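Local structure of HMG box-containing protein 1 (Homo sapiens, 3QVE) at residues 74-79 / 90-95; 12-17 / 30-35. The protein represses transcription by binding the promoters of target genes, with roles in cell-cycle control and Wnt signalling; this chain is its AXH domain. All blocks are in the same frame, centred on the assembly; numbering follows the deposited sequence.

Contact 1: residues 74-79 / 90-95; sequences VLKLTF and TVECKL. With EDO (1,2-ethanediol), chain N.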
loop_
_atom_site.group_PDB
_atom_site.type_symbol
_atom_site.label_atom_id
_atom_site.label_comp_id
_atom_site.label_asym_id
_atom_site.label_seq_id
_atom_site.Cartn_x
_atom_site.Cartn_y
_atom_site.Cartn_z
ATOM N N VAL A 74 -0.199 -10.508 -9.468
ATOM C CA VAL A 74 0.055 -9.422 -8.546
ATOM C C VAL A 74 -0.356 -8.067 -9.135
ATOM O O VAL A 74 -0.554 -7.959 -10.326
ATOM C CB VAL A 74 1.543 -9.385 -8.143
ATOM C CG1 VAL A 74 1.895 -10.588 -7.273
ATOM C CG2 VAL A 74 2.475 -9.228 -9.354
ATOM N N LEU A 75 -0.474 -7.063 -8.286
ATOM C CA LEU A 75 -0.724 -5.680 -8.673
ATOM C C LEU A 75 0.617 -4.969 -8.533
ATOM O O LEU A 75 1.460 -5.342 -7.691
ATOM C CB LEU A 75 -1.751 -5.005 -7.743
ATOM C CG LEU A 75 -3.198 -5.527 -7.714
ATOM C CD1 LEU A 75 -3.951 -5.016 -6.468
ATOM C CD2 LEU A 75 -3.880 -5.143 -8.985
ATOM N N LYS A 76 0.816 -3.965 -9.381
ATOM C CA LYS A 76 1.899 -3.031 -9.274
ATOM C C LYS A 76 1.283 -1.667 -9.302
ATOM O O LYS A 76 0.556 -1.333 -10.235
ATOM C CB LYS A 76 2.900 -3.230 -10.392
ATOM C CG LYS A 76 3.737 -4.506 -10.183
ATOM C CD LYS A 76 4.758 -4.787 -11.294
ATOM C CE LYS A 76 5.967 -3.931 -11.169
ATOM N NZ LYS A 76 6.871 -4.025 -12.357
ATOM N N LEU A 77 1.565 -0.905 -8.261
ATOM C CA LEU A 77 0.892 0.374 -7.990
ATOM C C LEU A 77 1.884 1.447 -7.720
ATOM O O LEU A 77 2.876 1.189 -7.040
ATOM C CB LEU A 77 0.031 0.242 -6.727
ATOM C CG LEU A 77 -0.925 -0.925 -6.605
ATOM C CD1 LEU A 77 -1.559 -0.994 -5.167
ATOM C CD2 LEU A 77 -2.006 -0.781 -7.757
ATOM N N THR A 78 1.590 2.683 -8.137
ATOM C CA THR A 78 2.499 3.800 -7.841
ATOM C C THR A 78 1.729 4.833 -7.075
ATOM O O THR A 78 0.616 5.205 -7.439
ATOM C CB THR A 78 3.129 4.411 -9.119
ATOM O OG1 THR A 78 3.999 3.439 -9.687
ATOM C CG2 THR A 78 3.970 5.701 -8.792
ATOM N N PHE A 79 2.334 5.273 -5.985
ATOM C CA PHE A 79 1.709 6.159 -5.008
ATOM C C PHE A 79 2.513 7.453 -4.842
ATOM O O PHE A 79 3.735 7.438 -4.940
ATOM C CB PHE A 79 1.694 5.504 -3.634
ATOM C CG PHE A 79 0.726 4.372 -3.506
ATOM C CD1 PHE A 79 -0.624 4.609 -3.348
ATOM C CD2 PHE A 79 1.182 3.063 -3.434
ATOM C CE1 PHE A 79 -1.526 3.563 -3.193
ATOM C CE2 PHE A 79 0.278 2.013 -3.286
ATOM C CZ PHE A 79 -1.057 2.266 -3.177
ATOM N N THR A 90 6.587 2.787 -5.626
ATOM C CA THR A 90 5.902 1.734 -6.377
ATOM C C THR A 90 5.921 0.482 -5.507
ATOM O O THR A 90 6.917 0.201 -4.841
ATOM C CB THR A 90 6.561 1.482 -7.751
ATOM O OG1 THR A 90 6.511 2.717 -8.481
ATOM C CG2 THR A 90 5.795 0.394 -8.565
ATOM N N VAL A 91 4.806 -0.242 -5.478
ATOM C CA VAL A 91 4.712 -1.458 -4.702
ATOM C C VAL A 91 4.193 -2.572 -5.577
ATOM O O VAL A 91 3.521 -2.325 -6.587
ATOM C CB VAL A 91 3.766 -1.324 -3.443
ATOM C CG1 VAL A 91 4.112 -0.091 -2.619
ATOM C CG2 VAL A 91 2.330 -1.308 -3.832
ATOM N N GLU A 92 4.522 -3.799 -5.189
ATOM C CA GLU A 92 3.857 -4.989 -5.690
ATOM C C GLU A 92 3.040 -5.553 -4.546
ATOM O O GLU A 92 3.561 -5.706 -3.449
ATOM C CB GLU A 92 4.880 -6.012 -6.123
ATOM C CG GLU A 92 4.322 -7.241 -6.781
ATOM C CD GLU A 92 5.270 -8.413 -6.678
ATOM O OE1 GLU A 92 6.010 -8.620 -7.669
ATOM O OE2 GLU A 92 5.280 -9.115 -5.625
ATOM N N CYS A 93 1.759 -5.827 -4.758
ATOM C CA CYS A 93 0.950 -6.373 -3.669
ATOM C C CYS A 93 -0.008 -7.423 -4.208
ATOM O O CYS A 93 -0.203 -7.548 -5.403
ATOM C CB CYS A 93 0.231 -5.244 -2.964
ATOM S SG CYS A 93 -1.010 -4.528 -3.923
ATOM N N LYS A 94 -0.595 -8.208 -3.318
ATOM C CA LYS A 94 -1.567 -9.217 -3.730
ATOM C C LYS A 94 -2.869 -8.563 -4.229
ATOM O O LYS A 94 -3.185 -7.447 -3.839
ATOM C CB LYS A 94 -1.861 -10.181 -2.580
ATOM C CG LYS A 94 -0.653 -10.864 -1.978
ATOM C CD LYS A 94 0.190 -11.604 -3.016
ATOM C CE LYS A 94 1.464 -12.236 -2.414
ATOM N NZ LYS A 94 2.681 -11.657 -2.987
ATOM N N LEU A 95 -3.609 -9.271 -5.080
ATOM C CA LEU A 95 -4.839 -8.735 -5.682
ATOM C C LEU A 95 -5.883 -8.396 -4.644
ATOM O O LEU A 95 -6.680 -7.510 -4.867
ATOM C CB LEU A 95 -5.447 -9.725 -6.666
ATOM C CG LEU A 95 -4.678 -10.246 -7.871
ATOM C CD1 LEU A 95 -5.599 -11.038 -8.878
ATOM C CD2 LEU A 95 -3.991 -9.132 -8.590
HETATM C C1 EDO N . 10.360 -2.543 -12.833
HETATM O O1 EDO N . 9.346 -3.222 -12.088
HETATM C C2 EDO N . 11.734 -2.810 -12.246
HETATM O O2 EDO N . 11.858 -4.213 -11.988
#
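Glu-92 lies over Val-74 on the face of the hairpin that also carries Lys-76, Thr-78 and Thr-90: its CG sits 3.7 Å from Val-74 CG2, and its carboxylate carries on past both valine methyls. CG stands anti to the backbone N (chi1 -175°), which sends the extended chain across to the valine of the partner strand. With an alanine in its place the Val-74 methyls would probably lose the chain that lies against them, leaving a gap there. At the far end of this face Thr-78 OG1 and Thr-90 OG1 share a hydrogen bond of 2.9 Å, and Thr-90 OG1 also bonds to His-21 NE2. The other face is apolar. Cys-93 SG touches two leucine methyls, Leu-77 CD1 at 3.8 Å and Leu-75 CD1 at 3.9 Å, while Val-91 CG2 meets the edge of the Phe-79 ring in its plane, 3.9 Å from CE2. Four backbone bonds pair Leu-75 with Cys-93 and Leu-77 with Val-91 in an antiparallel beta hairpin. Strand 59-69 flanks the hairpin beside 72-80, strand 17-20 flanks it beside 89-94, and Phe-99 of strand 98-101 packs on Leu-77 and Phe-79.

Contact 2: residues 12-17 / 30-35; sequences FLKGTR and DVEDFA. With EDO (1,2-ethanediol), chain F.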
loop_
_atom_site.group_PDB
_atom_site.type_symbol
_atom_site.label_atom_id
_atom_site.label_comp_id
_atom_site.label_asym_id
_atom_site.label_seq_id
_atom_site.Cartn_x
_atom_site.Cartn_y
_atom_site.Cartn_z
ATOM N N PHE A 12 0.641 -1.466 4.404
ATOM C CA PHE A 12 1.012 -2.642 3.603
ATOM C C PHE A 12 1.109 -3.963 4.362
ATOM O O PHE A 12 1.739 -4.069 5.424
ATOM C CB PHE A 12 2.279 -2.342 2.785
ATOM C CG PHE A 12 2.069 -1.199 1.842
ATOM C CD1 PHE A 12 1.245 -1.352 0.735
ATOM C CD2 PHE A 12 2.655 0.019 2.069
ATOM C CE1 PHE A 12 1.011 -0.322 -0.087
ATOM C CE2 PHE A 12 2.478 1.057 1.221
ATOM C CZ PHE A 12 1.634 0.917 0.152
ATOM N N LEU A 13 0.469 -4.984 3.786
ATOM C CA LEU A 13 0.434 -6.317 4.368
ATOM C C LEU A 13 1.649 -7.162 3.958
ATOM O O LEU A 13 2.384 -6.851 2.990
ATOM C CB LEU A 13 -0.863 -7.025 3.958
ATOM C CG LEU A 13 -2.172 -6.297 4.301
ATOM C CD1 LEU A 13 -3.403 -7.178 4.145
ATOM C CD2 LEU A 13 -2.143 -5.721 5.657
ATOM N N LYS A 14 1.821 -8.252 4.705
ATOM C CA LYS A 14 2.847 -9.234 4.451
ATOM C C LYS A 14 2.810 -9.667 2.993
ATOM O O LYS A 14 1.728 -9.889 2.422
ATOM C CB LYS A 14 2.593 -10.426 5.344
ATOM C CG LYS A 14 3.558 -11.616 5.131
ATOM C CD LYS A 14 3.338 -12.627 6.219
ATOM C CE LYS A 14 4.230 -13.861 6.050
ATOM N NZ LYS A 14 5.669 -13.551 6.207
ATOM N N GLY A 15 3.981 -9.743 2.374
ATOM C CA GLY A 15 4.076 -10.183 0.975
ATOM C C GLY A 15 4.203 -9.015 0.023
ATOM O O GLY A 15 4.531 -9.210 -1.144
ATOM N N THR A 16 3.968 -7.805 0.508
ATOM C CA THR A 16 4.174 -6.597 -0.299
ATOM C C THR A 16 5.667 -6.356 -0.512
ATOM O O THR A 16 6.488 -6.618 0.378
ATOM C CB THR A 16 3.514 -5.344 0.367
ATOM O OG1 THR A 16 2.125 -5.613 0.638
ATOM C CG2 THR A 16 3.615 -4.102 -0.542
ATOM N N ARG A 17 6.002 -5.840 -1.696
ATOM C CA ARG A 17 7.363 -5.457 -2.061
ATOM C C ARG A 17 7.324 -3.975 -2.386
ATOM O O ARG A 17 6.365 -3.488 -3.019
ATOM C CB ARG A 17 7.871 -6.296 -3.275
ATOM C CG ARG A 17 7.914 -7.792 -2.987
ATOM C CD ARG A 17 8.439 -8.676 -4.120
ATOM N NE ARG A 17 9.816 -8.342 -4.449
ATOM C CZ ARG A 17 10.854 -8.589 -3.659
ATOM N NH1 ARG A 17 10.688 -9.153 -2.466
ATOM N NH2 ARG A 17 12.065 -8.266 -4.069
ATOM N N ASP A 30 11.416 -6.620 0.017
ATOM C CA ASP A 30 10.274 -7.141 0.720
ATOM C C ASP A 30 9.949 -6.217 1.887
ATOM O O ASP A 30 10.847 -5.725 2.569
ATOM C CB ASP A 30 10.585 -8.535 1.192
ATOM C CG ASP A 30 9.557 -9.063 2.127
ATOM O OD1 ASP A 30 8.527 -9.552 1.624
ATOM O OD2 ASP A 30 9.798 -8.953 3.357
ATOM N N VAL A 31 8.658 -6.031 2.130
ATOM C CA VAL A 31 8.194 -5.148 3.178
ATOM C C VAL A 31 8.694 -5.547 4.574
ATOM O O VAL A 31 9.023 -4.656 5.389
ATOM C CB VAL A 31 6.682 -4.985 3.130
ATOM C CG1 VAL A 31 5.957 -6.277 3.590
ATOM C CG2 VAL A 31 6.237 -3.765 3.925
ATOM N N GLU A 32 8.781 -6.840 4.861
ATOM C CA GLU A 32 9.273 -7.247 6.158
ATOM C C GLU A 32 10.789 -6.988 6.296
ATOM O O GLU A 32 11.273 -6.600 7.376
ATOM C CB GLU A 32 8.990 -8.703 6.432
ATOM C CG GLU A 32 7.548 -9.036 6.803
ATOM C CD GLU A 32 7.375 -10.531 6.884
ATOM O OE1 GLU A 32 7.720 -11.084 7.948
ATOM O OE2 GLU A 32 6.932 -11.151 5.882
ATOM N N ASP A 33 11.530 -7.217 5.214
ATOM C CA ASP A 33 12.990 -6.948 5.210
ATOM C C ASP A 33 13.192 -5.437 5.404
ATOM O O ASP A 33 13.999 -5.004 6.216
ATOM C CB ASP A 33 13.612 -7.431 3.902
ATOM C CG ASP A 33 13.691 -8.961 3.794
ATOM O OD1 ASP A 33 13.315 -9.657 4.757
ATOM O OD2 ASP A 33 14.134 -9.473 2.740
ATOM N N PHE A 34 12.396 -4.634 4.712
ATOM C CA PHE A 34 12.431 -3.181 4.867
ATOM C C PHE A 34 12.112 -2.734 6.286
ATOM O O PHE A 34 12.840 -1.938 6.868
ATOM C CB PHE A 34 11.466 -2.518 3.869
ATOM C CG PHE A 34 11.331 -1.031 4.053
ATOM C CD1 PHE A 34 12.290 -0.177 3.556
ATOM C CD2 PHE A 34 10.261 -0.497 4.754
ATOM C CE1 PHE A 34 12.175 1.216 3.715
ATOM C CE2 PHE A 34 10.133 0.871 4.930
ATOM C CZ PHE A 34 11.092 1.731 4.401
ATOM N N ALA A 35 11.031 -3.257 6.858
ATOM C CA ALA A 35 10.571 -2.816 8.165
ATOM C C ALA A 35 11.622 -3.211 9.221
ATOM O O ALA A 35 11.816 -2.488 10.197
ATOM C CB ALA A 35 9.201 -3.426 8.500
HETATM C C1 EDO F . 9.117 -6.724 -8.315
HETATM O O1 EDO F . 9.798 -7.417 -7.260
HETATM C C2 EDO F . 9.478 -7.298 -9.683
HETATM O O2 EDO F . 9.157 -6.309 -10.666
HETATM O O HOH W 1 6.521 -9.769 3.668
HETATM O O HOH W 2 8.526 -10.423 -0.848
#
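The Arg-17 guanidinium reaches across Asp-30 at about a right angle, its plane turned 30° from that of the carboxylate. Its bonds run from the edge: NE gives a hydrogen to O1 of an ethanediol (3.0 Å, NE to O1), and NH1 gives one to a water that in turn donates to Asp-30 OD1, so the opposite charges meet through water. The bend at chi3 (62°) folds the arginine's end back towards Asp-30. Asp-30 is the N-cap of helix 31-37, and its OD2 accepts from Asp-33 N at 3.1 Å and more weakly from Glu-32 N. Facing the capped end is a type II beta turn, Leu-13 to Thr-16, with Gly-15 at the backbone angles that call for glycine; Leu-13 O accepts from both Thr-16 N and Thr-16 OG1, the latter at 2.7 Å. Val-31 N bonds to Thr-16 O (2.9 Å), and Val-31 CG1 rests over the turn, 3.7 Å from Leu-13 O. On the solvent side Lys-14 NZ forms a salt bridge to Glu-32 OE2 (2.7 Å), approaching from the syn side, 23° out of the carboxylate plane. A second water accepts from Gly-15 N and donates to Asp-30 OD1 and Glu-32 OE2.

In the fold
From the N terminus the chain first makes the turn of 12-17, runs through strand 17-20 and returns by strand 29-30 to helix 31-37, where contact 2 closes a loop of 12 intervening residues. Strand 59-69 follows, then strand 72-80; contact 1 closes the hairpin with strand 89-94 after 10 further residues. The two loops come in series, neither nested nor crossing, with centres about 12 Å apart. They meet where strand 17-20 lies beside 89-94: Glu-92 N probably bonds to Arg-17 O (2.9 Å), and Thr-16 CG2 packs on Glu-92 O. The sheet thus runs on from the hairpin through strand 17-20 to strand 29-30, which leads into helix 31-37, within one AXH domain.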